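Local structure of 2-CYS peroxiredoxin (Plasmodium yoelii, 2H01) at residues A[46-51]-A[80-85]; A[71-76]-A[117-122]; A[52-57]-A[145-150]. The protein probably reduces hydrogen peroxide and organic hydroperoxides to water and alcohols, acting as a thiol-specific peroxidase of the peroxiredoxin family. All coordinates share one frame; numbering follows the deposited sequence.

Helix 49-56 ties interactions 1 and 3 together: its start faces helix 76-83 in interaction 1, and its later turns meet helix 147-163 in interaction 3, with the contact centres about 15 Å apart. Interaction 2 lies where the chain leaving strand 66-72 meets the start of strand 119-127, strand 33-38 pairing with both; its centre is about 13 Å from that of interaction 1 and about 20 Å from that of interaction 3. A long, weak ion pair joins Glu50 of interaction 1 to Arg122 of interaction 2. Along the chain, interaction 2 is nested inside interaction 3, and interaction 1 crosses both. The helix beginning just after Cys47, the predicted peroxidatic cysteine, is therefore packed at both ends.

Interaction 1 (A[46-51]-A[80-85]); sequences VCPSEI and LAWKKT
Pro48 and Ile51 meet Trp82 across a wide backbone gap, with 11.2 Å between Pro48 CA and Trp82 CA, and the indole does most of the bridging. Its CG lies anti to the backbone N (chi1 -162°), which sends the six-membered ring out from helix 76-83. Ile51 approaches from the opposite direction. Its methyl CD1 comes within 3.7 Å of Trp82 CZ3 and 4.0 Å of Trp82 CH2, close to the bond between these two atoms of the six-membered ring. Pro48 adds its CB, 4.1 Å from Trp82 CH2. Both aliphatic groups reach the ring obliquely, and the contact is purely apolar.

The polar edge of the indole is held elsewhere: NE1 bonds to the carbonyl of Gly90, which helps fix the rotation of the ring. Thr85 finishes its own end of the segment by turning back, and Thr85 OG1 donates to Ala81 O over 2.7 Å.

Pro48 is the centre of an inverse gamma turn and occupies the N-cap position of helix 49-56. Cys47, the predicted peroxidatic cysteine, therefore precedes the helix, and its CB points away from Trp82. In fully folded peroxiredoxins this cysteine sits in the first helical turn, so the arrangement is consistent with local unwinding around it. Phe43 meets the Trp82 ring with planes at about 45°, and Ile92 touches it too. Trp82 thus fills the space between helix 76-83, the start of helix 49-56 and the loops carrying Phe43 and Ile92.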
# COMPACT_ATOMS: atom_id res chain seq x y z
N VAL A 46 -0.52 -15.36 12.35
CA VAL A 46 0.42 -15.36 11.24
C VAL A 46 1.20 -14.07 11.42
O VAL A 46 0.59 -13.00 11.49
CB VAL A 46 -0.32 -15.32 9.89
CG1 VAL A 46 0.69 -15.21 8.74
CG2 VAL A 46 -1.20 -16.57 9.74
N CYS A 47 2.52 -14.14 11.51
CA CYS A 47 3.33 -12.94 11.68
C CYS A 47 3.06 -11.96 10.54
O CYS A 47 2.90 -12.37 9.38
CB CYS A 47 4.82 -13.27 11.72
SG CYS A 47 5.52 -13.77 10.14
N PRO A 48 3.01 -10.66 10.85
CA PRO A 48 2.75 -9.63 9.84
C PRO A 48 4.04 -9.22 9.15
O PRO A 48 4.47 -8.08 9.26
CB PRO A 48 2.17 -8.49 10.66
CG PRO A 48 3.01 -8.57 11.93
CD PRO A 48 3.08 -10.07 12.20
N SER A 49 4.65 -10.15 8.43
CA SER A 49 5.92 -9.84 7.78
C SER A 49 5.83 -8.70 6.75
O SER A 49 6.82 -8.03 6.50
CB SER A 49 6.52 -11.09 7.12
OG SER A 49 5.80 -11.47 5.96
N GLU A 50 4.66 -8.48 6.16
CA GLU A 50 4.55 -7.41 5.18
C GLU A 50 4.50 -6.04 5.84
O GLU A 50 5.17 -5.11 5.40
CB GLU A 50 3.32 -7.60 4.27
CG GLU A 50 2.17 -8.36 4.90
CD GLU A 50 2.39 -9.87 4.90
OE1 GLU A 50 2.68 -10.43 3.82
OE2 GLU A 50 2.27 -10.50 5.97
N ILE A 51 3.73 -5.88 6.91
CA ILE A 51 3.70 -4.60 7.58
C ILE A 51 5.05 -4.24 8.17
O ILE A 51 5.55 -3.14 7.97
CB ILE A 51 2.62 -4.55 8.67
CG1 ILE A 51 1.23 -4.71 8.06
CG2 ILE A 51 2.75 -3.28 9.46
CD1 ILE A 51 0.16 -5.06 9.03
N LEU A 80 -5.30 0.57 16.27
CA LEU A 80 -4.66 1.25 17.39
C LEU A 80 -4.24 0.24 18.46
O LEU A 80 -3.09 0.24 18.91
CB LEU A 80 -5.61 2.29 18.00
CG LEU A 80 -5.07 3.01 19.23
CD1 LEU A 80 -3.75 3.71 18.87
CD2 LEU A 80 -6.11 4.02 19.74
N ALA A 81 -5.18 -0.61 18.86
CA ALA A 81 -4.92 -1.63 19.87
C ALA A 81 -3.82 -2.58 19.42
O ALA A 81 -3.08 -3.11 20.25
CB ALA A 81 -6.21 -2.41 20.17
N TRP A 82 -3.71 -2.80 18.12
CA TRP A 82 -2.69 -3.70 17.59
C TRP A 82 -1.32 -3.03 17.60
O TRP A 82 -0.30 -3.70 17.73
CB TRP A 82 -3.04 -4.14 16.17
CG TRP A 82 -2.32 -5.36 15.70
CD1 TRP A 82 -1.86 -6.38 16.48
CD2 TRP A 82 -2.10 -5.75 14.35
NE1 TRP A 82 -1.37 -7.40 15.69
CE2 TRP A 82 -1.51 -7.04 14.38
CE3 TRP A 82 -2.35 -5.15 13.11
CZ2 TRP A 82 -1.17 -7.73 13.21
CZ3 TRP A 82 -2.01 -5.84 11.95
CH2 TRP A 82 -1.43 -7.12 12.01
N LYS A 83 -1.30 -1.71 17.45
CA LYS A 83 -0.06 -0.96 17.48
C LYS A 83 0.44 -0.88 18.93
O LYS A 83 1.64 -0.82 19.18
CB LYS A 83 -0.25 0.46 16.93
CG LYS A 83 -0.52 0.52 15.43
CD LYS A 83 -0.54 1.96 14.92
CE LYS A 83 0.80 2.64 15.13
NZ LYS A 83 0.87 3.99 14.53
N LYS A 84 -0.49 -0.88 19.88
CA LYS A 84 -0.13 -0.81 21.30
C LYS A 84 0.25 -2.18 21.85
O LYS A 84 0.45 -2.33 23.06
CB LYS A 84 -1.27 -0.22 22.12
CG LYS A 84 -1.39 1.28 21.98
CD LYS A 84 -2.60 1.79 22.72
CE LYS A 84 -2.66 3.30 22.62
NZ LYS A 84 -4.02 3.79 23.01
N THR A 85 0.34 -3.17 20.96
CA THR A 85 0.70 -4.53 21.34
C THR A 85 2.10 -4.85 20.81
O THR A 85 2.32 -4.89 19.60
CB THR A 85 -0.31 -5.56 20.76
OG1 THR A 85 -1.64 -5.23 21.21
CG2 THR A 85 0.03 -6.97 21.23

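Interaction 2 (A[71-76]-A[117-122]); sequences CSVDSK and ESVALR
Val73 turns its branched end onto the backbone of residues 118-120, and the Ser118 carbonyl oxygen lies against both of its methyls. Val73 CG2 is 3.7 Å from Ser118 O, and Val73 CG1 is 3.9 Å from the same oxygen. With chi1 at -56°, CG1 sits beside the backbone N of Val73, which also brings it near the amide of Ala120. Val73 CG2 also comes within 4.3 Å of Val119 CG1. Ser118 O has a polar partner in Lys105 NZ.

A water completes the approach. It accepts from Val73 N at 2.8 Å and from Ala120 N at 2.9 Å, so one oxygen satisfies two amides that face each other without a direct backbone bond. Elsewhere in the segment, Ser72 OG donates to the anti lone pair of Asp74 OD2 over 2.8 Å. Asp42 N bonds to Asp74 OD2 as well, and Asp42 OD1 is hydrogen-bonded with Ser72 OG, so the hydroxyl sits between two carboxylates that probably share its one proton.

Ser118 and Val119 form a classic beta bulge opposite Phe115. Strands 66-72 and 119-127 flank strand 33-38, one parallel and one antiparallel, as in the central sheet of the thioredoxin fold.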
# COMPACT_ATOMS: atom_id res chain seq x y z
N CYS A 71 -3.82 -1.47 4.53
CA CYS A 71 -5.25 -1.62 4.66
C CYS A 71 -5.74 -3.04 4.97
O CYS A 71 -5.29 -4.02 4.36
CB CYS A 71 -5.91 -1.12 3.37
SG CYS A 71 -7.71 -1.23 3.28
N SER A 72 -6.65 -3.15 5.94
CA SER A 72 -7.29 -4.41 6.31
C SER A 72 -8.73 -4.03 6.67
O SER A 72 -9.00 -2.87 7.00
CB SER A 72 -6.63 -5.09 7.52
OG SER A 72 -7.20 -4.65 8.74
N VAL A 73 -9.64 -4.98 6.61
CA VAL A 73 -11.03 -4.68 6.90
C VAL A 73 -11.33 -4.36 8.38
O VAL A 73 -12.48 -4.06 8.72
CB VAL A 73 -11.94 -5.83 6.41
CG1 VAL A 73 -11.69 -6.07 4.91
CG2 VAL A 73 -11.68 -7.08 7.20
N ASP A 74 -10.32 -4.47 9.24
CA ASP A 74 -10.42 -4.10 10.65
C ASP A 74 -10.76 -2.62 10.90
O ASP A 74 -10.53 -1.78 10.05
CB ASP A 74 -9.12 -4.46 11.39
CG ASP A 74 -8.84 -5.96 11.44
OD1 ASP A 74 -9.44 -6.66 12.25
OD2 ASP A 74 -8.01 -6.52 10.71
N SER A 75 -11.31 -2.32 12.06
CA SER A 75 -11.66 -0.94 12.40
C SER A 75 -10.42 -0.17 12.84
O SER A 75 -9.36 -0.77 13.09
CB SER A 75 -12.68 -0.91 13.55
OG SER A 75 -12.09 -1.40 14.74
N LYS A 76 -10.54 1.15 12.94
CA LYS A 76 -9.41 1.97 13.36
C LYS A 76 -9.07 1.69 14.82
O LYS A 76 -7.92 1.79 15.23
CB LYS A 76 -9.69 3.47 13.16
CG LYS A 76 -10.90 4.04 13.90
CD LYS A 76 -10.82 5.57 13.86
CE LYS A 76 -11.92 6.26 14.66
NZ LYS A 76 -13.25 6.12 14.00
N GLU A 117 -16.41 -11.97 0.53
CA GLU A 117 -17.03 -10.95 1.37
C GLU A 117 -16.56 -10.96 2.81
O GLU A 117 -17.31 -10.64 3.72
CB GLU A 117 -18.55 -11.13 1.33
CG GLU A 117 -19.15 -10.99 -0.06
CD GLU A 117 -18.95 -9.61 -0.65
OE1 GLU A 117 -19.57 -8.65 -0.13
OE2 GLU A 117 -18.19 -9.48 -1.63
N SER A 118 -15.30 -11.33 3.03
CA SER A 118 -14.78 -11.35 4.39
C SER A 118 -13.55 -10.49 4.59
O SER A 118 -13.64 -9.39 5.13
CB SER A 118 -14.49 -12.79 4.81
OG SER A 118 -15.70 -13.48 5.04
N VAL A 119 -12.40 -10.99 4.16
CA VAL A 119 -11.16 -10.25 4.32
C VAL A 119 -10.47 -9.96 3.00
O VAL A 119 -10.80 -10.54 1.96
CB VAL A 119 -10.18 -11.00 5.23
CG1 VAL A 119 -10.80 -11.22 6.61
CG2 VAL A 119 -9.80 -12.33 4.59
N ALA A 120 -9.51 -9.06 3.04
CA ALA A 120 -8.77 -8.70 1.85
C ALA A 120 -7.62 -9.66 1.61
O ALA A 120 -7.03 -10.17 2.55
CB ALA A 120 -8.24 -7.27 1.97
N LEU A 121 -7.33 -9.91 0.34
CA LEU A 121 -6.22 -10.77 -0.04
C LEU A 121 -4.98 -9.88 -0.03
O LEU A 121 -5.07 -8.66 -0.21
CB LEU A 121 -6.44 -11.31 -1.46
CG LEU A 121 -7.65 -12.24 -1.65
CD1 LEU A 121 -8.05 -12.25 -3.10
CD2 LEU A 121 -7.29 -13.66 -1.16
N ARG A 122 -3.82 -10.48 0.20
CA ARG A 122 -2.56 -9.74 0.21
C ARG A 122 -2.28 -9.13 -1.17
O ARG A 122 -2.36 -9.81 -2.19
CB ARG A 122 -1.41 -10.68 0.60
CG ARG A 122 -1.36 -11.04 2.09
CD ARG A 122 -0.25 -12.04 2.36
NE ARG A 122 -0.06 -12.28 3.79
CZ ARG A 122 -0.90 -12.96 4.57
NH1 ARG A 122 -2.01 -13.48 4.07
NH2 ARG A 122 -0.63 -13.12 5.86
O HOH W 1 -8.70 -7.18 5.08

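Interaction 3 (A[52-57]-A[145-150]); sequences IALDKA and RSVDEI
Val147 pushes its two methyls against Ala53 and Leu54 in the later turns of helix 49-56 and against Ala57 just after it. CG2 does most of the touching. It is modelled 3.4 Å from Leu54 CD2, closer than two methyls normally sit, so the exact value is doubtful; Ala53 CB lies 3.8 Å from Val147 CG2. The carbonyl oxygen of Ala53 is also close, 3.7 Å from Val147 CG2. The other methyl, Val147 CG1, lies anti to the backbone N (chi1 163°) and meets Ala57 CB at 3.9 Å, one helical turn beyond Ala53. The leucine and valine side chains cross obliquely; Leu54 CA and Val147 CA are 6.4 Å apart, the nearest CA pair.

Behind this first shell stands a larger apolar layer. Leu54 also touches Phe124 and Tyr37 of the sheet and Phe61 of helix 58-63, while Ile150 packs on Phe124, Leu35 and Phe61. Val147 begins helix 147-163, directly after the 3-10 segment that holds Ser146. There Ser146 OG bonds to Leu141 O, and Ser146 O accepts from Ile150 N over 3.0 Å, which probably helps place Val147.

The groups that meet are almost all methyls, so the contact rests on dispersion and burial of apolar surface; the small side chains of Ala53 and Ala57 allow the valine to sit close to the helix backbone.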
# COMPACT_ATOMS: atom_id res chain seq x y z
N ILE A 52 5.63 -4.83 8.76
CA ILE A 52 7.00 -4.80 9.27
C ILE A 52 8.02 -4.87 8.15
O ILE A 52 8.99 -4.11 8.12
CB ILE A 52 7.22 -5.95 10.27
CG1 ILE A 52 6.08 -6.01 11.29
CG2 ILE A 52 8.56 -5.79 10.98
CD1 ILE A 52 6.06 -7.28 12.11
N ALA A 53 8.07 -5.54 7.46
CA ALA A 53 9.09 -5.39 6.41
C ALA A 53 9.00 -4.00 5.77
O ALA A 53 10.01 -3.38 5.48
CB ALA A 53 8.91 -6.46 5.35
N LEU A 54 7.77 -3.52 5.54
CA LEU A 54 7.60 -2.20 4.94
C LEU A 54 7.98 -1.07 5.89
O LEU A 54 8.72 -0.15 5.51
CB LEU A 54 6.15 -2.00 4.47
CG LEU A 54 5.66 -2.91 3.35
CD1 LEU A 54 4.18 -2.65 3.10
CD2 LEU A 54 6.47 -2.67 2.08
N ASP A 55 7.48 -1.14 7.12
CA ASP A 55 7.79 -0.09 8.10
C ASP A 55 9.28 0.00 8.37
O ASP A 55 9.81 1.10 8.60
CB ASP A 55 7.06 -0.32 9.42
CG ASP A 55 7.16 0.88 10.34
OD1 ASP A 55 6.62 1.95 9.98
OD2 ASP A 55 7.80 0.77 11.41
N LYS A 56 9.96 -1.14 8.36
CA LYS A 56 11.39 -1.15 8.59
C LYS A 56 12.11 -0.46 7.43
O LYS A 56 13.23 -0.01 7.57
CB LYS A 56 11.91 -2.59 8.74
CG LYS A 56 11.96 -3.06 10.19
CD LYS A 56 12.32 -4.55 10.23
CE LYS A 56 12.31 -5.08 11.65
NZ LYS A 56 12.34 -6.58 11.66
N ALA A 57 11.45 -0.39 6.28
CA ALA A 57 12.04 0.26 5.11
C ALA A 57 11.41 1.63 4.84
O ALA A 57 11.62 2.22 3.78
CB ALA A 57 11.87 -0.64 3.90
N ARG A 145 8.83 -10.15 2.00
CA ARG A 145 10.08 -10.41 1.30
C ARG A 145 10.18 -9.64 -0.02
O ARG A 145 11.21 -9.61 -0.67
CB ARG A 145 10.10 -11.89 0.96
CG ARG A 145 11.31 -12.60 1.36
CD ARG A 145 11.66 -13.69 0.43
NE ARG A 145 12.08 -14.86 1.16
CZ ARG A 145 13.32 -15.11 1.49
NH1 ARG A 145 14.28 -14.27 1.17
NH2 ARG A 145 13.59 -16.22 2.15
N SER A 146 9.10 -8.98 -0.38
CA SER A 146 9.00 -8.34 -1.67
C SER A 146 9.45 -6.88 -1.65
O SER A 146 9.47 -6.24 -2.69
CB SER A 146 7.57 -8.45 -2.18
OG SER A 146 7.37 -9.62 -2.92
N VAL A 147 9.81 -6.36 -0.49
CA VAL A 147 10.02 -4.94 -0.33
C VAL A 147 11.05 -4.41 -1.31
O VAL A 147 10.93 -3.32 -1.83
CB VAL A 147 10.44 -4.56 1.10
CG1 VAL A 147 11.02 -3.18 1.12
CG2 VAL A 147 9.28 -4.62 2.02
N ASP A 148 12.07 -5.20 -1.58
CA ASP A 148 13.12 -4.72 -2.41
C ASP A 148 12.76 -4.68 -3.89
O ASP A 148 13.15 -3.75 -4.58
CB ASP A 148 14.43 -5.45 -2.12
CG ASP A 148 15.07 -5.00 -0.82
OD1 ASP A 148 15.29 -5.85 0.06
OD2 ASP A 148 15.38 -3.81 -0.57
N GLU A 149 11.99 -5.66 -4.37
CA GLU A 149 11.34 -5.55 -5.68
C GLU A 149 10.44 -4.32 -5.81
O GLU A 149 10.45 -3.66 -6.84
CB GLU A 149 10.53 -6.80 -6.02
CG GLU A 149 11.26 -8.10 -5.84
CD GLU A 149 12.59 -8.14 -6.56
OE1 GLU A 149 13.52 -8.77 -6.03
OE2 GLU A 149 12.68 -7.55 -7.65
N ILE A 150 9.67 -4.04 -4.77
CA ILE A 150 8.79 -2.90 -4.76
C ILE A 150 9.54 -1.59 -4.98
O ILE A 150 9.20 -0.82 -5.86
CB ILE A 150 7.97 -2.86 -3.49
CG1 ILE A 150 6.90 -3.93 -3.52
CG2 ILE A 150 7.31 -1.52 -3.31
CD1 ILE A 150 6.28 -4.21 -2.19